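Local structure of probable M18 family aminopeptidase 1 (Thermotoga maritima, 2GLF) at residues Lys29-Arg34 against Pro131-Gly136; Ala329-Asn332 against Val338-Leu341; Arg291-Ala296 against Lys405-Arg410. The protein is probably a zinc-dependent M18-family aminopeptidase that removes residues from the N-termini of peptides, and holds manganese in this crystal. All coordinates share one frame; numbering follows the deposited sequence.

Interaction 1. Residues Lys29-Arg34 against Pro131-Gly136; sequences KAKTER and PLEIHG
Lys31 reaches from the loop before helix 33-45 to Glu133 on strand 132-139, and the two form a salt bridge in which Lys31 NZ lies 2.7 Å from Glu133 OE1. The ammonium sits nearer this oxygen than the other, Glu133 OE2 being 3.2 Å from Lys31 NZ. The side chains cross at about a right angle. Bends at chi2 and chi4 turn the lysine chain so that its end comes across the extended glutamate.

Among hydrogen bonds, His135 NE2 donates to the same Glu133 OE1 over 3.1 Å. The oxygen is approached from above the carboxylate plane, 39° out of it. Glu133 and His135 are two apart on one strand, so both side chains face Lys31, and OE1 receives the lysine and the histidine together. ND1 of His135 is hydrogen-bonded to His149, which, with the NE2 bond, helps set the rotation of the ring. Asp152, close to Glu133 and in a long, weak ion pair with Lys31, adds negative charge that would probably stabilise the ammonium form of the lysine.

The N-cap end of helix 33-45 and the residue before it thus lie against a face of the six-stranded antiparallel sheet, on strand 132-139 and its neighbour 223-229, where Lys31 touches Val228 and Thr32 touches Glu226.

Apolar packing is supplied by Thr32 CG2, which meets His135 CB at 3.8 Å. Thr32 is the N-cap of the helix: with chi1 at 68°, OG1 turns back to accept from Met35 N while the methyl points to the strand.

Interaction 2. Residues Ala329-Asn332 against Val338-Leu341; sequences AAVN and VHDL
NE2 of His339 comes close to two backbone oxygens of the facing segment, Ala329 O at 3.5 Å and Ala330 O at 3.7 Å, yet neither approach qualifies as a hydrogen bond. Both oxygens lie obliquely to the imidazole, so the polar part of this contact is a loose juxtaposition of ring and carbonyls.

Van der Waals contacts make up the rest. Ala329 CB sits in the plane of the imidazole at its edge, 3.9 Å from His339 NE2. Farther along, Val331 CG1 is 4.0 Å from His339 CD2, again at an oblique approach. The same methyl touches Leu341 CD1 at 3.9 Å, the valine and leucine side chains crossing at about a right angle. CG1 thus touches both the imidazole and the leucine. His339 has its CG beside its own backbone N (chi1 -83°), from where the ring reaches across to the alanines.

Leu168 of a second subunit packs on His339, and Leu165 of that subunit on Ala329. Leu168 is next in sequence to His167 of that second subunit, a predicted zinc ligand, so the contact forms part of the subunit interface, probably near that residue. Within the chain, the first segment leaves the end of strand 321-329, which carries the metal ligand Asp326, at Ala329, and the rest of both segments lies in the connection to strand 351-354; Ala330 is tied by a backbone hydrogen bond to Leu421 at the end of the neighbouring strand 414-421.

Interaction 3. Residues Arg291-Ala296 against Lys405-Arg410; sequences RFYLKA and KFFAER
Phe407 and Tyr293 bring their rings together obliquely, with centroids 4.8 Å apart and planes inclined at 58°. The edge carbon Phe407 CE2 stands over the centre of one face of the tyrosine ring, 3.6 Å above its plane, while Tyr293 OH in return lies in the plane of the Phe407 ring at its edge. Arg410 comes to the rim of the tyrosine instead of a face. Its NE lies near the ring plane, the guanidinium is turned 47° from it, and the two side chains run past each other in opposite directions; the exact closeness is doubtful at this resolution. The aliphatic part of the arginine is packed as well, with Leu294 CD2 3.7 Å from Arg410 CD.

One water links the partners, 2.7 Å from Tyr293 OH and donating to Phe407 O over 3.3 Å. The tyrosine ring is delivered by chi1 of 166°, which swings CG away from the backbone N and out from helix 292-303. On the other segment, Phe406 O lies over one face of the Arg410 guanidinium.

Farther out, Tyr293 rests on Leu88 and Phe407 on Val90, and the Phe407 ring also meets that of Phe275. Leu317 of helix 310-318 touches both Tyr293 and Leu294. Helix 292-303 through Tyr293 and helix 404-408 through Phe407 thus both cover strand 87-92 of the mixed sheet, consistent with the alpha/beta fold of the zinc exopeptidase clan.

The three contacts do not touch: nearest atoms are about 20 Å apart between interactions 1 and 2, 12 Å between 1 and 3, and 17 Å between 2 and 3. Interactions 1 and 3 lie on opposite sides of the chain's centre. Along the chain, interaction 1 closes before the others open, while both segments of interaction 2 fall between the two of interaction 3. The side chain of Thr32 is about 12 Å from that of His92, a metal ligand; those of Ala329 and Phe407 are about 11 Å and 12 Å from a bound manganese ion. None of the three contacts supplies a metal ligand seen here.

Interaction 1. Residues Lys29-Arg34 against Pro131-Gly136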
ATOM      1  N   LYS A  29     -10.633 -10.740 -50.234  1.00 28.81           N
ATOM      2  CA  LYS A  29     -11.186 -12.084 -50.345  1.00 29.39           C
ATOM      3  C   LYS A  29     -10.592 -13.066 -49.329  1.00 28.79           C
ATOM      4  O   LYS A  29     -11.157 -14.135 -49.093  1.00 29.43           O
ATOM      5  CB  LYS A  29     -10.975 -12.612 -51.772  1.00 29.75           C
ATOM      6  CG  LYS A  29     -11.516 -11.691 -52.863  1.00 31.54           C
ATOM      7  CD  LYS A  29     -11.262 -12.236 -54.264  1.00 31.90           C
ATOM      8  CE  LYS A  29     -12.092 -13.484 -54.543  1.00 37.07           C
ATOM      9  NZ  LYS A  29     -11.802 -14.090 -55.882  1.00 34.89           N
ATOM     10  N   ALA A  30      -9.473 -12.698 -48.715  1.00 29.55           N
ATOM     11  CA  ALA A  30      -8.813 -13.570 -47.750  1.00 28.79           C
ATOM     12  C   ALA A  30      -8.881 -13.094 -46.290  1.00 28.68           C
ATOM     13  O   ALA A  30      -7.895 -12.589 -45.746  1.00 29.90           O
ATOM     14  CB  ALA A  30      -7.352 -13.767 -48.167  1.00 19.54           C
ATOM     15  N   LYS A  31     -10.036 -13.266 -45.651  1.00 18.12           N
ATOM     16  CA  LYS A  31     -10.199 -12.850 -44.257  1.00 17.57           C
ATOM     17  C   LYS A  31      -9.907 -13.994 -43.299  1.00 16.56           C
ATOM     18  O   LYS A  31      -9.484 -13.777 -42.160  1.00 15.00           O
ATOM     19  CB  LYS A  31     -11.618 -12.349 -43.989  1.00 35.70           C
ATOM     20  CG  LYS A  31     -11.975 -11.016 -44.619  1.00 38.58           C
ATOM     21  CD  LYS A  31     -12.413 -11.180 -46.055  1.00 44.30           C
ATOM     22  CE  LYS A  31     -13.334 -10.043 -46.470  1.00 46.19           C
ATOM     23  NZ  LYS A  31     -14.583 -10.012 -45.652  1.00 48.31           N
ATOM     24  N   THR A  32     -10.141 -15.216 -43.761  1.00 18.84           N
ATOM     25  CA  THR A  32      -9.910 -16.392 -42.936  1.00 18.40           C
ATOM     26  C   THR A  32      -8.935 -17.306 -43.656  1.00 18.36           C
ATOM     27  O   THR A  32      -8.724 -17.151 -44.859  1.00 18.36           O
ATOM     28  CB  THR A  32     -11.223 -17.132 -42.684  1.00 24.88           C
ATOM     29  OG1 THR A  32     -11.693 -17.707 -43.908  1.00 26.47           O
ATOM     30  CG2 THR A  32     -12.273 -16.158 -42.168  1.00 23.08           C
ATOM     31  N   GLU A  33      -8.342 -18.256 -42.933  1.00 22.10           N
ATOM     32  CA  GLU A  33      -7.372 -19.158 -43.544  1.00 23.17           C
ATOM     33  C   GLU A  33      -8.008 -20.076 -44.582  1.00 22.90           C
ATOM     34  O   GLU A  33      -7.378 -20.423 -45.575  1.00 22.20           O
ATOM     35  CB  GLU A  33      -6.631 -19.985 -42.477  1.00 33.63           C
ATOM     36  CG  GLU A  33      -7.439 -21.088 -41.827  1.00 36.81           C
ATOM     37  CD  GLU A  33      -8.498 -20.562 -40.884  1.00 43.18           C
ATOM     38  OE1 GLU A  33      -9.300 -21.377 -40.374  1.00 45.62           O
ATOM     39  OE2 GLU A  33      -8.528 -19.335 -40.645  1.00 46.02           O
ATOM     40  N   ARG A  34      -9.259 -20.463 -44.363  1.00 29.45           N
ATOM     41  CA  ARG A  34      -9.939 -21.327 -45.321  1.00 29.94           C
ATOM     42  C   ARG A  34     -10.188 -20.534 -46.600  1.00 30.59           C
ATOM     43  O   ARG A  34     -10.174 -21.088 -47.700  1.00 30.95           O
ATOM     44  CB  ARG A  34     -11.267 -21.832 -44.753  1.00 19.81           C
ATOM     45  CG  ARG A  34     -11.128 -22.494 -43.396  1.00 18.97           C
ATOM     46  CD  ARG A  34     -12.482 -22.851 -42.802  1.00 19.22           C
ATOM     47  NE  ARG A  34     -12.950 -24.135 -43.295  1.00 23.65           N
ATOM     48  CZ  ARG A  34     -12.917 -25.258 -42.589  1.00 24.40           C
ATOM     49  NH1 ARG A  34     -12.444 -25.251 -41.352  1.00 29.09           N
ATOM     50  NH2 ARG A  34     -13.343 -26.389 -43.131  1.00 23.12           N
ATOM     51  N   PRO A 131     -18.040  -2.833 -36.619  1.00 13.26           N
ATOM     52  CA  PRO A 131     -18.796  -3.772 -37.459  1.00 12.63           C
ATOM     53  C   PRO A 131     -18.021  -5.062 -37.729  1.00 12.78           C
ATOM     54  O   PRO A 131     -16.838  -5.023 -38.071  1.00 12.75           O
ATOM     55  CB  PRO A 131     -19.071  -2.964 -38.734  1.00  9.96           C
ATOM     56  CG  PRO A 131     -17.920  -2.026 -38.800  1.00  9.96           C
ATOM     57  CD  PRO A 131     -17.756  -1.588 -37.355  1.00  9.96           C
ATOM     58  N   LEU A 132     -18.692  -6.200 -37.565  1.00  9.56           N
ATOM     59  CA  LEU A 132     -18.064  -7.498 -37.783  1.00  9.56           C
ATOM     60  C   LEU A 132     -18.742  -8.308 -38.879  1.00  9.56           C
ATOM     61  O   LEU A 132     -19.902  -8.085 -39.206  1.00  9.56           O
ATOM     62  CB  LEU A 132     -18.087  -8.350 -36.500  1.00  6.14           C
ATOM     63  CG  LEU A 132     -17.389  -8.020 -35.176  1.00  6.14           C
ATOM     64  CD1 LEU A 132     -16.063  -7.312 -35.417  1.00  6.14           C
ATOM     65  CD2 LEU A 132     -18.309  -7.182 -34.340  1.00  6.14           C
ATOM     66  N   GLU A 133     -17.994  -9.266 -39.423  1.00 11.32           N
ATOM     67  CA  GLU A 133     -18.469 -10.187 -40.453  1.00 12.46           C
ATOM     68  C   GLU A 133     -18.332 -11.620 -39.925  1.00 13.06           C
ATOM     69  O   GLU A 133     -17.359 -11.945 -39.242  1.00 12.97           O
ATOM     70  CB  GLU A 133     -17.620 -10.072 -41.717  1.00 30.56           C
ATOM     71  CG  GLU A 133     -17.749  -8.779 -42.477  1.00 35.17           C
ATOM     72  CD  GLU A 133     -16.880  -8.768 -43.724  1.00 40.85           C
ATOM     73  OE1 GLU A 133     -16.968  -9.729 -44.516  1.00 42.57           O
ATOM     74  OE2 GLU A 133     -16.111  -7.801 -43.916  1.00 43.88           O
ATOM     75  N   ILE A 134     -19.301 -12.472 -40.231  1.00 10.71           N
ATOM     76  CA  ILE A 134     -19.234 -13.873 -39.815  1.00 11.66           C
ATOM     77  C   ILE A 134     -18.724 -14.681 -41.010  1.00 10.97           C
ATOM     78  O   ILE A 134     -19.137 -14.443 -42.136  1.00 10.43           O
ATOM     79  CB  ILE A 134     -20.618 -14.415 -39.415  1.00 25.34           C
ATOM     80  CG1 ILE A 134     -20.986 -13.944 -38.019  1.00 25.91           C
ATOM     81  CG2 ILE A 134     -20.618 -15.919 -39.436  1.00 26.85           C
ATOM     82  CD1 ILE A 134     -22.376 -14.386 -37.607  1.00 31.34           C
ATOM     83  N   HIS A 135     -17.828 -15.629 -40.763  1.00 28.63           N
ATOM     84  CA  HIS A 135     -17.278 -16.460 -41.835  1.00 28.61           C
ATOM     85  C   HIS A 135     -16.926 -17.858 -41.340  1.00 28.85           C
ATOM     86  O   HIS A 135     -16.363 -18.017 -40.259  1.00 28.80           O
ATOM     87  CB  HIS A 135     -16.019 -15.817 -42.416  1.00 13.78           C
ATOM     88  CG  HIS A 135     -16.290 -14.659 -43.323  1.00 13.43           C
ATOM     89  ND1 HIS A 135     -16.973 -14.792 -44.511  1.00 13.43           N
ATOM     90  CD2 HIS A 135     -15.948 -13.353 -43.231  1.00 13.76           C
ATOM     91  CE1 HIS A 135     -17.040 -13.619 -45.114  1.00 13.43           C
ATOM     92  NE2 HIS A 135     -16.426 -12.728 -44.358  1.00 14.07           N
ATOM     93  N   GLY A 136     -17.252 -18.875 -42.128  1.00 20.51           N
ATOM     94  CA  GLY A 136     -16.926 -20.219 -41.701  1.00 20.26           C
ATOM     95  C   GLY A 136     -17.685 -21.324 -42.404  1.00 20.60           C
ATOM     96  O   GLY A 136     -18.048 -21.201 -43.573  1.00 21.17           O
TER

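Interaction 2. Residues Ala329-Asn332 against Val338-Leu341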
ATOM      1  N   ALA A 329       7.676  -4.944 -36.696  1.00 16.63           N
ATOM      2  CA  ALA A 329       7.024  -3.725 -36.241  1.00 16.84           C
ATOM      3  C   ALA A 329       7.792  -2.488 -36.656  1.00 17.51           C
ATOM      4  O   ALA A 329       8.980  -2.375 -36.389  1.00 18.21           O
ATOM      5  CB  ALA A 329       6.875  -3.763 -34.731  1.00 20.34           C
ATOM      6  N   ALA A 330       7.114  -1.566 -37.325  1.00 20.90           N
ATOM      7  CA  ALA A 330       7.737  -0.321 -37.757  1.00 21.50           C
ATOM      8  C   ALA A 330       7.650   0.643 -36.573  1.00 21.55           C
ATOM      9  O   ALA A 330       6.890   0.389 -35.636  1.00 22.45           O
ATOM     10  CB  ALA A 330       6.996   0.240 -38.951  1.00 22.17           C
ATOM     11  N   VAL A 331       8.411   1.735 -36.582  1.00 16.94           N
ATOM     12  CA  VAL A 331       8.325   2.644 -35.445  1.00 17.11           C
ATOM     13  C   VAL A 331       7.035   3.436 -35.532  1.00 18.37           C
ATOM     14  O   VAL A 331       6.699   3.992 -36.578  1.00 18.85           O
ATOM     15  CB  VAL A 331       9.519   3.639 -35.356  1.00 14.99           C
ATOM     16  CG1 VAL A 331      10.836   2.881 -35.305  1.00 14.99           C
ATOM     17  CG2 VAL A 331       9.494   4.577 -36.518  1.00 14.99           C
ATOM     18  N   ASN A 332       6.305   3.448 -34.422  1.00 24.58           N
ATOM     19  CA  ASN A 332       5.045   4.164 -34.296  1.00 24.52           C
ATOM     20  C   ASN A 332       5.445   5.404 -33.494  1.00 25.94           C
ATOM     21  O   ASN A 332       5.501   5.369 -32.267  1.00 28.48           O
ATOM     22  CB  ASN A 332       4.067   3.286 -33.521  1.00 15.10           C
ATOM     23  CG  ASN A 332       2.639   3.717 -33.680  1.00 13.62           C
ATOM     24  OD1 ASN A 332       1.745   2.882 -33.748  1.00 16.30           O
ATOM     25  ND2 ASN A 332       2.408   5.018 -33.725  1.00 13.37           N
ATOM     26  N   VAL A 338       9.608   2.427 -27.589  1.00 15.39           N
ATOM     27  CA  VAL A 338       9.462   0.988 -27.441  1.00 14.22           C
ATOM     28  C   VAL A 338      10.509   0.239 -28.296  1.00 13.54           C
ATOM     29  O   VAL A 338      10.668  -0.982 -28.197  1.00 11.81           O
ATOM     30  CB  VAL A 338       8.024   0.602 -27.853  1.00 13.25           C
ATOM     31  CG1 VAL A 338       8.002   0.056 -29.279  1.00 13.14           C
ATOM     32  CG2 VAL A 338       7.448  -0.367 -26.862  1.00 12.32           C
ATOM     33  N   HIS A 339      11.229   1.003 -29.115  1.00 17.24           N
ATOM     34  CA  HIS A 339      12.240   0.484 -30.033  1.00 16.70           C
ATOM     35  C   HIS A 339      13.627   1.043 -29.803  1.00 16.21           C
ATOM     36  O   HIS A 339      13.815   2.019 -29.075  1.00 16.12           O
ATOM     37  CB  HIS A 339      11.888   0.851 -31.478  1.00 12.13           C
ATOM     38  CG  HIS A 339      10.905  -0.065 -32.131  1.00 11.36           C
ATOM     39  ND1 HIS A 339      11.166  -1.398 -32.355  1.00 11.52           N
ATOM     40  CD2 HIS A 339       9.677   0.173 -32.648  1.00  9.04           C
ATOM     41  CE1 HIS A 339      10.142  -1.945 -32.983  1.00  9.04           C
ATOM     42  NE2 HIS A 339       9.225  -1.013 -33.172  1.00  9.04           N
ATOM     43  N   ASP A 340      14.587   0.403 -30.467  1.00 20.21           N
ATOM     44  CA  ASP A 340      15.978   0.823 -30.480  1.00 20.26           C
ATOM     45  C   ASP A 340      16.042   1.390 -31.898  1.00 20.68           C
ATOM     46  O   ASP A 340      16.226   0.645 -32.864  1.00 20.82           O
ATOM     47  CB  ASP A 340      16.917  -0.377 -30.350  1.00 20.12           C
ATOM     48  CG  ASP A 340      18.339  -0.069 -30.820  1.00 21.50           C
ATOM     49  OD1 ASP A 340      18.654   1.116 -31.057  1.00 19.17           O
ATOM     50  OD2 ASP A 340      19.149  -1.013 -30.948  1.00 22.60           O
ATOM     51  N   LEU A 341      15.852   2.703 -32.018  1.00 13.74           N
ATOM     52  CA  LEU A 341      15.848   3.367 -33.311  1.00 12.34           C
ATOM     53  C   LEU A 341      16.957   2.953 -34.270  1.00 13.20           C
ATOM     54  O   LEU A 341      16.733   2.902 -35.476  1.00 12.91           O
ATOM     55  CB  LEU A 341      15.864   4.891 -33.136  1.00  3.86           C
ATOM     56  CG  LEU A 341      14.590   5.619 -32.675  1.00  3.72           C
ATOM     57  CD1 LEU A 341      13.353   4.926 -33.213  1.00  3.72           C
ATOM     58  CD2 LEU A 341      14.537   5.646 -31.169  1.00  3.72           C
TER

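Interaction 3. Residues Arg291-Ala296 against Lys405-Arg410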
ATOM      1  N   ARG A 291       4.290 -32.397 -39.903  1.00 36.81           N
ATOM      2  CA  ARG A 291       4.544 -33.496 -40.829  1.00 35.32           C
ATOM      3  C   ARG A 291       4.192 -33.163 -42.272  1.00 33.96           C
ATOM      4  O   ARG A 291       4.933 -33.513 -43.188  1.00 34.38           O
ATOM      5  CB  ARG A 291       3.787 -34.754 -40.388  1.00 37.54           C
ATOM      6  CG  ARG A 291       4.285 -36.025 -41.064  1.00 38.79           C
ATOM      7  CD  ARG A 291       3.615 -37.267 -40.505  1.00 38.33           C
ATOM      8  NE  ARG A 291       4.195 -38.491 -41.055  1.00 38.21           N
ATOM      9  CZ  ARG A 291       5.373 -38.994 -40.695  1.00 38.67           C
ATOM     10  NH1 ARG A 291       6.108 -38.385 -39.775  1.00 39.46           N
ATOM     11  NH2 ARG A 291       5.821 -40.104 -41.261  1.00 37.84           N
ATOM     12  N   PHE A 292       3.065 -32.492 -42.468  1.00 27.74           N
ATOM     13  CA  PHE A 292       2.603 -32.089 -43.798  1.00 25.95           C
ATOM     14  C   PHE A 292       3.731 -31.599 -44.720  1.00 25.39           C
ATOM     15  O   PHE A 292       3.815 -31.979 -45.897  1.00 24.92           O
ATOM     16  CB  PHE A 292       1.560 -30.983 -43.642  1.00 25.10           C
ATOM     17  CG  PHE A 292       1.229 -30.274 -44.918  1.00 22.54           C
ATOM     18  CD1 PHE A 292       0.704 -30.972 -46.003  1.00 20.72           C
ATOM     19  CD2 PHE A 292       1.422 -28.901 -45.031  1.00 20.91           C
ATOM     20  CE1 PHE A 292       0.374 -30.308 -47.184  1.00 22.36           C
ATOM     21  CE2 PHE A 292       1.096 -28.227 -46.204  1.00 21.02           C
ATOM     22  CZ  PHE A 292       0.570 -28.931 -47.285  1.00 23.22           C
ATOM     23  N   TYR A 293       4.586 -30.746 -44.169  1.00 24.77           N
ATOM     24  CA  TYR A 293       5.713 -30.173 -44.889  1.00 24.36           C
ATOM     25  C   TYR A 293       6.682 -31.226 -45.421  1.00 24.62           C
ATOM     26  O   TYR A 293       7.081 -31.178 -46.582  1.00 24.98           O
ATOM     27  CB  TYR A 293       6.434 -29.198 -43.964  1.00 23.61           C
ATOM     28  CG  TYR A 293       7.799 -28.760 -44.417  1.00 23.40           C
ATOM     29  CD1 TYR A 293       8.011 -28.274 -45.705  1.00 22.69           C
ATOM     30  CD2 TYR A 293       8.874 -28.772 -43.532  1.00 22.32           C
ATOM     31  CE1 TYR A 293       9.267 -27.802 -46.099  1.00 21.46           C
ATOM     32  CE2 TYR A 293      10.125 -28.305 -43.910  1.00 22.41           C
ATOM     33  CZ  TYR A 293      10.317 -27.816 -45.194  1.00 23.21           C
ATOM     34  OH  TYR A 293      11.548 -27.317 -45.551  1.00 23.87           O
ATOM     35  N   LEU A 294       7.074 -32.169 -44.575  1.00 28.47           N
ATOM     36  CA  LEU A 294       7.991 -33.206 -45.016  1.00 28.31           C
ATOM     37  C   LEU A 294       7.258 -34.265 -45.829  1.00 28.81           C
ATOM     38  O   LEU A 294       7.837 -34.896 -46.710  1.00 30.04           O
ATOM     39  CB  LEU A 294       8.682 -33.838 -43.816  1.00 18.64           C
ATOM     40  CG  LEU A 294       9.578 -32.850 -43.069  1.00 18.74           C
ATOM     41  CD1 LEU A 294      10.447 -33.621 -42.090  1.00 18.40           C
ATOM     42  CD2 LEU A 294      10.460 -32.071 -44.060  1.00 16.69           C
ATOM     43  N   LYS A 295       5.978 -34.452 -45.530  1.00 25.93           N
ATOM     44  CA  LYS A 295       5.170 -35.415 -46.256  1.00 25.11           C
ATOM     45  C   LYS A 295       5.047 -34.924 -47.688  1.00 25.56           C
ATOM     46  O   LYS A 295       4.929 -35.720 -48.619  1.00 26.28           O
ATOM     47  CB  LYS A 295       3.783 -35.537 -45.624  1.00 17.00           C
ATOM     48  CG  LYS A 295       2.794 -36.318 -46.461  1.00 15.86           C
ATOM     49  CD  LYS A 295       1.526 -36.589 -45.691  1.00 16.11           C
ATOM     50  CE  LYS A 295       0.387 -36.912 -46.629  1.00 18.31           C
ATOM     51  NZ  LYS A 295       0.029 -35.737 -47.475  1.00 20.28           N
ATOM     52  N   ALA A 296       5.080 -33.605 -47.855  1.00 22.83           N
ATOM     53  CA  ALA A 296       4.989 -32.987 -49.176  1.00 22.51           C
ATOM     54  C   ALA A 296       6.285 -33.188 -49.940  1.00 22.54           C
ATOM     55  O   ALA A 296       6.272 -33.415 -51.147  1.00 22.21           O
ATOM     56  CB  ALA A 296       4.699 -31.496 -49.044  1.00 25.63           C
ATOM     57  N   LYS A 405      12.042 -20.978 -36.612  1.00 21.58           N
ATOM     58  CA  LYS A 405      12.660 -21.998 -35.768  1.00 21.73           C
ATOM     59  C   LYS A 405      12.349 -23.446 -36.193  1.00 22.08           C
ATOM     60  O   LYS A 405      13.244 -24.295 -36.238  1.00 20.80           O
ATOM     61  CB  LYS A 405      12.235 -21.801 -34.308  1.00 25.23           C
ATOM     62  CG  LYS A 405      10.765 -22.082 -34.053  1.00 24.75           C
ATOM     63  CD  LYS A 405      10.447 -22.139 -32.566  1.00 30.26           C
ATOM     64  CE  LYS A 405      10.573 -20.779 -31.900  1.00 29.90           C
ATOM     65  NZ  LYS A 405      10.144 -20.850 -30.477  1.00 31.26           N
ATOM     66  N   PHE A 406      11.083 -23.718 -36.503  1.00 27.99           N
ATOM     67  CA  PHE A 406      10.650 -25.055 -36.892  1.00 28.80           C
ATOM     68  C   PHE A 406      11.353 -25.611 -38.116  1.00 29.64           C
ATOM     69  O   PHE A 406      11.618 -26.814 -38.200  1.00 30.12           O
ATOM     70  CB  PHE A 406       9.143 -25.069 -37.125  1.00 16.63           C
ATOM     71  CG  PHE A 406       8.354 -24.593 -35.947  1.00 17.27           C
ATOM     72  CD1 PHE A 406       8.592 -25.122 -34.678  1.00 18.45           C
ATOM     73  CD2 PHE A 406       7.386 -23.599 -36.096  1.00 17.35           C
ATOM     74  CE1 PHE A 406       7.882 -24.669 -33.570  1.00 17.72           C
ATOM     75  CE2 PHE A 406       6.667 -23.136 -34.991  1.00 18.09           C
ATOM     76  CZ  PHE A 406       6.917 -23.674 -33.723  1.00 16.96           C
ATOM     77  N   PHE A 407      11.654 -24.744 -39.073  1.00 32.31           N
ATOM     78  CA  PHE A 407      12.324 -25.193 -40.279  1.00 33.42           C
ATOM     79  C   PHE A 407      13.817 -25.372 -40.045  1.00 34.69           C
ATOM     80  O   PHE A 407      14.428 -26.303 -40.576  1.00 35.17           O
ATOM     81  CB  PHE A 407      12.045 -24.221 -41.424  1.00 28.25           C
ATOM     82  CG  PHE A 407      10.606 -24.196 -41.828  1.00 28.45           C
ATOM     83  CD1 PHE A 407       9.671 -23.512 -41.061  1.00 27.27           C
ATOM     84  CD2 PHE A 407      10.168 -24.935 -42.922  1.00 29.51           C
ATOM     85  CE1 PHE A 407       8.322 -23.567 -41.371  1.00 27.35           C
ATOM     86  CE2 PHE A 407       8.812 -25.000 -43.245  1.00 28.78           C
ATOM     87  CZ  PHE A 407       7.889 -24.315 -42.466  1.00 28.61           C
ATOM     88  N   ALA A 408      14.399 -24.488 -39.239  1.00 29.31           N
ATOM     89  CA  ALA A 408      15.818 -24.585 -38.920  1.00 29.47           C
ATOM     90  C   ALA A 408      15.971 -25.854 -38.087  1.00 29.77           C
ATOM     91  O   ALA A 408      17.049 -26.442 -38.006  1.00 30.49           O
ATOM     92  CB  ALA A 408      16.257 -23.370 -38.122  1.00 20.08           C
ATOM     93  N   GLU A 409      14.860 -26.257 -37.476  1.00 23.48           N
ATOM     94  CA  GLU A 409      14.785 -27.444 -36.633  1.00 23.71           C
ATOM     95  C   GLU A 409      14.916 -28.672 -37.525  1.00 22.56           C
ATOM     96  O   GLU A 409      15.333 -29.739 -37.073  1.00 22.35           O
ATOM     97  CB  GLU A 409      13.430 -27.480 -35.916  1.00 47.76           C
ATOM     98  CG  GLU A 409      13.488 -27.820 -34.437  1.00 50.92           C
ATOM     99  CD  GLU A 409      12.120 -27.751 -33.765  1.00 57.88           C
ATOM    100  OE1 GLU A 409      11.268 -28.622 -34.045  1.00 58.41           O
ATOM    101  OE2 GLU A 409      11.895 -26.819 -32.960  1.00 60.75           O
ATOM    102  N   ARG A 410      14.561 -28.508 -38.798  1.00 38.08           N
ATOM    103  CA  ARG A 410      14.632 -29.606 -39.754  1.00 37.83           C
ATOM    104  C   ARG A 410      15.943 -29.691 -40.530  1.00 37.24           C
ATOM    105  O   ARG A 410      16.021 -30.382 -41.547  1.00 37.55           O
ATOM    106  CB  ARG A 410      13.468 -29.534 -40.736  1.00 29.41           C
ATOM    107  CG  ARG A 410      12.113 -29.598 -40.069  1.00 30.53           C
ATOM    108  CD  ARG A 410      11.043 -29.916 -41.086  1.00 30.78           C
ATOM    109  NE  ARG A 410       9.788 -29.242 -40.776  1.00 31.78           N
ATOM    110  CZ  ARG A 410       9.085 -29.435 -39.668  1.00 30.69           C
ATOM    111  NH1 ARG A 410       9.509 -30.292 -38.751  1.00 29.02           N
ATOM    112  NH2 ARG A 410       7.965 -28.757 -39.480  1.00 30.72           N
TER
HETATM  113  O   HOH W   1      13.456 -27.152 -43.587  1.00 17.86           O